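Local coordinates for holliday junction resolvase Hjc (Sulfolobus solfataricus, PDB 4TKD), which resolves Holliday junctions during genetic recombination by cutting paired nicks into opposing strands of four-way DNA junctions, using magnesium, at residues Ile51-Lys57 and Ser84-Lys90. Residues are numbered along the deposited sequence; the frame is centred on the assembly and turned at random.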
ATOM      1  N   ILE C  51      -5.211  10.726  -0.949  1.00 31.13           N
ATOM      2  CA  ILE C  51      -4.479  11.227  -2.111  1.00 29.14           C
ATOM      3  C   ILE C  51      -4.591  10.243  -3.261  1.00 30.31           C
ATOM      4  O   ILE C  51      -4.191   9.087  -3.138  1.00 28.44           O
ATOM      5  CB  ILE C  51      -2.994  11.568  -1.760  1.00 32.17           C
ATOM      6  CG1 ILE C  51      -2.895  12.520  -0.528  1.00 31.96           C
ATOM      7  CG2 ILE C  51      -2.262  12.175  -2.985  1.00 33.83           C
ATOM      8  CD1 ILE C  51      -1.584  12.465   0.249  1.00 33.62           C
ATOM      9  N   ILE C  52      -5.136  10.722  -4.387  1.00 26.29           N
ATOM     10  CA  ILE C  52      -5.291   9.960  -5.632  1.00 26.04           C
ATOM     11  C   ILE C  52      -4.563  10.739  -6.694  1.00 28.39           C
ATOM     12  O   ILE C  52      -4.719  11.961  -6.791  1.00 26.63           O
ATOM     13  CB  ILE C  52      -6.773   9.711  -6.007  1.00 28.66           C
ATOM     14  CG1 ILE C  52      -7.459   8.808  -4.965  1.00 27.01           C
ATOM     15  CG2 ILE C  52      -6.945   9.231  -7.502  1.00 29.83           C
ATOM     16  CD1 ILE C  52      -8.877   8.864  -5.018  1.00 34.08           C
ATOM     17  N   LEU C  53      -3.731  10.038  -7.438  1.00 24.81           N
ATOM     18  CA  LEU C  53      -2.856  10.599  -8.460  1.00 24.29           C
ATOM     19  C   LEU C  53      -3.132   9.888  -9.772  1.00 28.09           C
ATOM     20  O   LEU C  53      -3.104   8.666  -9.816  1.00 25.66           O
ATOM     21  CB  LEU C  53      -1.363  10.423  -8.043  1.00 23.40           C
ATOM     22  CG  LEU C  53      -0.985  10.917  -6.640  1.00 26.32           C
ATOM     23  CD1 LEU C  53       0.359  10.421  -6.234  1.00 24.15           C
ATOM     24  CD2 LEU C  53      -1.044  12.423  -6.560  1.00 26.06           C
ATOM     25  N   ILE C  54      -3.385  10.650 -10.832  1.00 26.03           N
ATOM     26  CA  ILE C  54      -3.704  10.060 -12.132  1.00 26.23           C
ATOM     27  C   ILE C  54      -2.801  10.597 -13.230  1.00 32.69           C
ATOM     28  O   ILE C  54      -2.717  11.809 -13.419  1.00 34.33           O
ATOM     29  CB  ILE C  54      -5.229  10.274 -12.450  1.00 29.40           C
ATOM     30  CG1 ILE C  54      -6.134   9.605 -11.382  1.00 29.97           C
ATOM     31  CG2 ILE C  54      -5.590   9.757 -13.851  1.00 30.43           C
ATOM     32  CD1 ILE C  54      -7.475  10.250 -11.200  1.00 40.64           C
ATOM     33  N   GLU C  55      -2.146   9.689 -13.963  1.00 30.11           N
ATOM     34  CA  GLU C  55      -1.319  10.014 -15.119  1.00 30.95           C
ATOM     35  C   GLU C  55      -2.099   9.616 -16.377  1.00 39.18           C
ATOM     36  O   GLU C  55      -2.469   8.448 -16.521  1.00 38.31           O
ATOM     37  CB  GLU C  55       0.062   9.319 -15.060  1.00 31.72           C
ATOM     38  CG  GLU C  55       1.066   9.875 -16.071  1.00 35.72           C
ATOM     39  CD  GLU C  55       1.581  11.285 -15.862  1.00 53.42           C
ATOM     40  OE1 GLU C  55       1.135  11.981 -14.919  1.00 29.81           O
ATOM     41  OE2 GLU C  55       2.460  11.696 -16.644  1.00 54.66           O
ATOM     42  N   MET C  56      -2.411  10.598 -17.242  1.00 39.55           N
ATOM     43  CA  MET C  56      -3.179  10.375 -18.467  1.00 41.07           C
ATOM     44  C   MET C  56      -2.287   9.811 -19.526  1.00 47.10           C
ATOM     45  O   MET C  56      -1.194  10.349 -19.760  1.00 48.45           O
ATOM     46  CB  MET C  56      -3.813  11.671 -18.995  1.00 43.95           C
ATOM     47  CG  MET C  56      -4.873  12.297 -18.095  1.00 47.92           C
ATOM     48  SD  MET C  56      -6.179  11.175 -17.510  1.00 53.13           S
ATOM     49  CE  MET C  56      -6.950  10.678 -19.069  1.00 49.42           C
ATOM     50  N   LYS C  57      -2.730   8.740 -20.181  1.00 43.32           N
ATOM     51  CA  LYS C  57      -1.962   8.121 -21.258  1.00 44.00           C
ATOM     52  C   LYS C  57      -2.881   7.480 -22.292  1.00 50.45           C
ATOM     53  O   LYS C  57      -3.892   6.890 -21.926  1.00 49.63           O
ATOM     54  CB  LYS C  57      -0.952   7.093 -20.709  1.00 45.89           C
ATOM     55  CG  LYS C  57       0.361   7.675 -20.184  1.00 52.76           C
ATOM     56  CD  LYS C  57       1.230   8.270 -21.286  1.00 59.13           C
ATOM     57  CE  LYS C  57       2.323   9.143 -20.739  1.00 62.91           C
ATOM     58  NZ  LYS C  57       1.811  10.453 -20.250  1.00 80.90           N
ATOM     59  N   SER C  84      -2.132   7.159  -3.999  1.00 25.83           N
ATOM     60  CA  SER C  84      -2.367   5.990  -4.840  1.00 25.67           C
ATOM     61  C   SER C  84      -2.254   6.452  -6.292  1.00 30.05           C
ATOM     62  O   SER C  84      -2.936   7.404  -6.679  1.00 28.59           O
ATOM     63  CB  SER C  84      -3.735   5.395  -4.546  1.00 28.98           C
ATOM     64  OG  SER C  84      -3.819   4.974  -3.192  1.00 37.30           O
ATOM     65  N   LEU C  85      -1.332   5.828  -7.061  1.00 26.59           N
ATOM     66  CA  LEU C  85      -1.024   6.170  -8.447  1.00 26.72           C
ATOM     67  C   LEU C  85      -1.751   5.275  -9.443  1.00 31.57           C
ATOM     68  O   LEU C  85      -1.739   4.052  -9.316  1.00 29.51           O
ATOM     69  CB  LEU C  85       0.493   6.184  -8.695  1.00 26.56           C
ATOM     70  CG  LEU C  85       0.997   6.630 -10.095  1.00 30.64           C
ATOM     71  CD1 LEU C  85       0.626   8.082 -10.406  1.00 30.28           C
ATOM     72  CD2 LEU C  85       2.490   6.444 -10.229  1.00 27.96           C
ATOM     73  N   PHE C  86      -2.378   5.904 -10.444  1.00 28.85           N
ATOM     74  CA  PHE C  86      -3.125   5.220 -11.482  1.00 28.57           C
ATOM     75  C   PHE C  86      -2.836   5.821 -12.836  1.00 35.14           C
ATOM     76  O   PHE C  86      -2.560   7.016 -12.968  1.00 33.48           O
ATOM     77  CB  PHE C  86      -4.641   5.329 -11.232  1.00 29.63           C
ATOM     78  CG  PHE C  86      -5.108   4.798  -9.906  1.00 30.62           C
ATOM     79  CD1 PHE C  86      -5.138   5.623  -8.778  1.00 31.76           C
ATOM     80  CD2 PHE C  86      -5.544   3.477  -9.782  1.00 32.08           C
ATOM     81  CE1 PHE C  86      -5.584   5.133  -7.562  1.00 31.67           C
ATOM     82  CE2 PHE C  86      -5.979   2.985  -8.555  1.00 34.12           C
ATOM     83  CZ  PHE C  86      -5.996   3.815  -7.459  1.00 31.07           C
ATOM     84  N   LEU C  87      -2.977   4.983 -13.862  1.00 34.32           N
ATOM     85  CA  LEU C  87      -2.879   5.415 -15.242  1.00 34.94           C
ATOM     86  C   LEU C  87      -4.320   5.587 -15.719  1.00 40.06           C
ATOM     87  O   LEU C  87      -5.130   4.655 -15.620  1.00 38.90           O
ATOM     88  CB  LEU C  87      -2.127   4.361 -16.063  1.00 35.12           C
ATOM     89  CG  LEU C  87      -1.316   4.738 -17.313  1.00 41.37           C
ATOM     90  CD1 LEU C  87      -0.298   5.848 -17.047  1.00 42.80           C
ATOM     91  CD2 LEU C  87      -0.527   3.543 -17.785  1.00 43.51           C
ATOM     92  N   GLY C  88      -4.645   6.813 -16.139  1.00 39.54           N
ATOM     93  CA  GLY C  88      -5.960   7.153 -16.663  1.00 39.93           C
ATOM     94  C   GLY C  88      -5.925   6.927 -18.153  1.00 47.18           C
ATOM     95  O   GLY C  88      -5.142   7.579 -18.849  1.00 47.61           O
ATOM     96  N   VAL C  89      -6.709   5.969 -18.647  1.00 45.88           N
ATOM     97  CA  VAL C  89      -6.699   5.649 -20.073  1.00 47.10           C
ATOM     98  C   VAL C  89      -7.422   6.739 -20.906  1.00 54.14           C
ATOM     99  O   VAL C  89      -8.620   6.970 -20.722  1.00 54.63           O
ATOM    100  CB  VAL C  89      -7.162   4.194 -20.398  1.00 51.05           C
ATOM    101  CG1 VAL C  89      -6.782   3.815 -21.818  1.00 50.65           C
ATOM    102  CG2 VAL C  89      -6.588   3.173 -19.405  1.00 51.05           C
ATOM    103  N   LYS C  90      -6.659   7.434 -21.779  1.00 52.33           N
ATOM    104  CA  LYS C  90      -7.116   8.498 -22.698  1.00 53.04           C
ATOM    105  C   LYS C  90      -7.881   7.847 -23.883  1.00 58.30           C
ATOM    106  O   LYS C  90      -7.343   7.693 -24.995  1.00 56.31           O
ATOM    107  CB  LYS C  90      -5.894   9.279 -23.228  1.00 55.35           C
ATOM    108  CG  LYS C  90      -5.673  10.673 -22.682  1.00 57.04           C
ATOM    109  CD  LYS C  90      -4.520  11.312 -23.448  1.00 60.12           C
ATOM    110  CE  LYS C  90      -4.528  12.824 -23.400  1.00 72.48           C
ATOM    111  NZ  LYS C  90      -3.717  13.361 -22.271  1.00 78.71           N
TER
HETATM  112  O   HOH W   1      -4.586   7.228  -1.054  1.00 37.13           O
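Seven backbone hydrogen bonds join Ile51-Lys57 to Ser84-Lys90, a parallel strand pair in the register Ile52 with Ser84 through Lys57 with Val89. Gly88 N gives the shortest, 2.7 Å to Glu55 O, and Gly88 O in turn accepts Lys57 N at 3.0 Å. The last bond, Lys90 N to Lys57 O, closes the ladder. At the opposite end a water donates to Ile51 O and also bonds Ser84 OG.

Glu55 and Lys57 rise from the same face, as expected of the E-x-K element of PDDEXK nucleases. Lys57 bends back so that NZ bonds Met56 O at 3.0 Å, while its salt bridge to Glu55 OE2 is long, 3.9 Å. Glu55 OE1 accepts the backbone N of Asp42; both acids are inferred magnesium ligands, and Lys57 is the predicted transition-state stabiliser. Beside them on the neighbouring strand, Leu87 turns its CD1 to 3.7 Å from Lys57 CG and also touches Glu55 CB, with CG anti to the backbone N (chi1 -152°). Nearer the start of both strands, Leu85 CD1 meets Leu53 CB at 3.9 Å.

The other face carries Ile52, Ile54, Met56 and Phe86. Leu53 O lies at the edge of the Phe86 ring, and Ile52 CG2 approaches it obliquely. Bare Gly88 lets Ile54 CG2 and Met56 SD close over its backbone; Met56 CE continues to Lys90 CG at 3.8 Å, the Met56 and Lys90 side chains crossing at about a right angle.

Both strands are interior to the mixed sheet, flanked by 43-47 and 97-99. Helix 68-81 covers the Leu53 and Glu55 face, strand 64-66 packs on Leu87, and helix 122-133 covers Ile52 and Phe86.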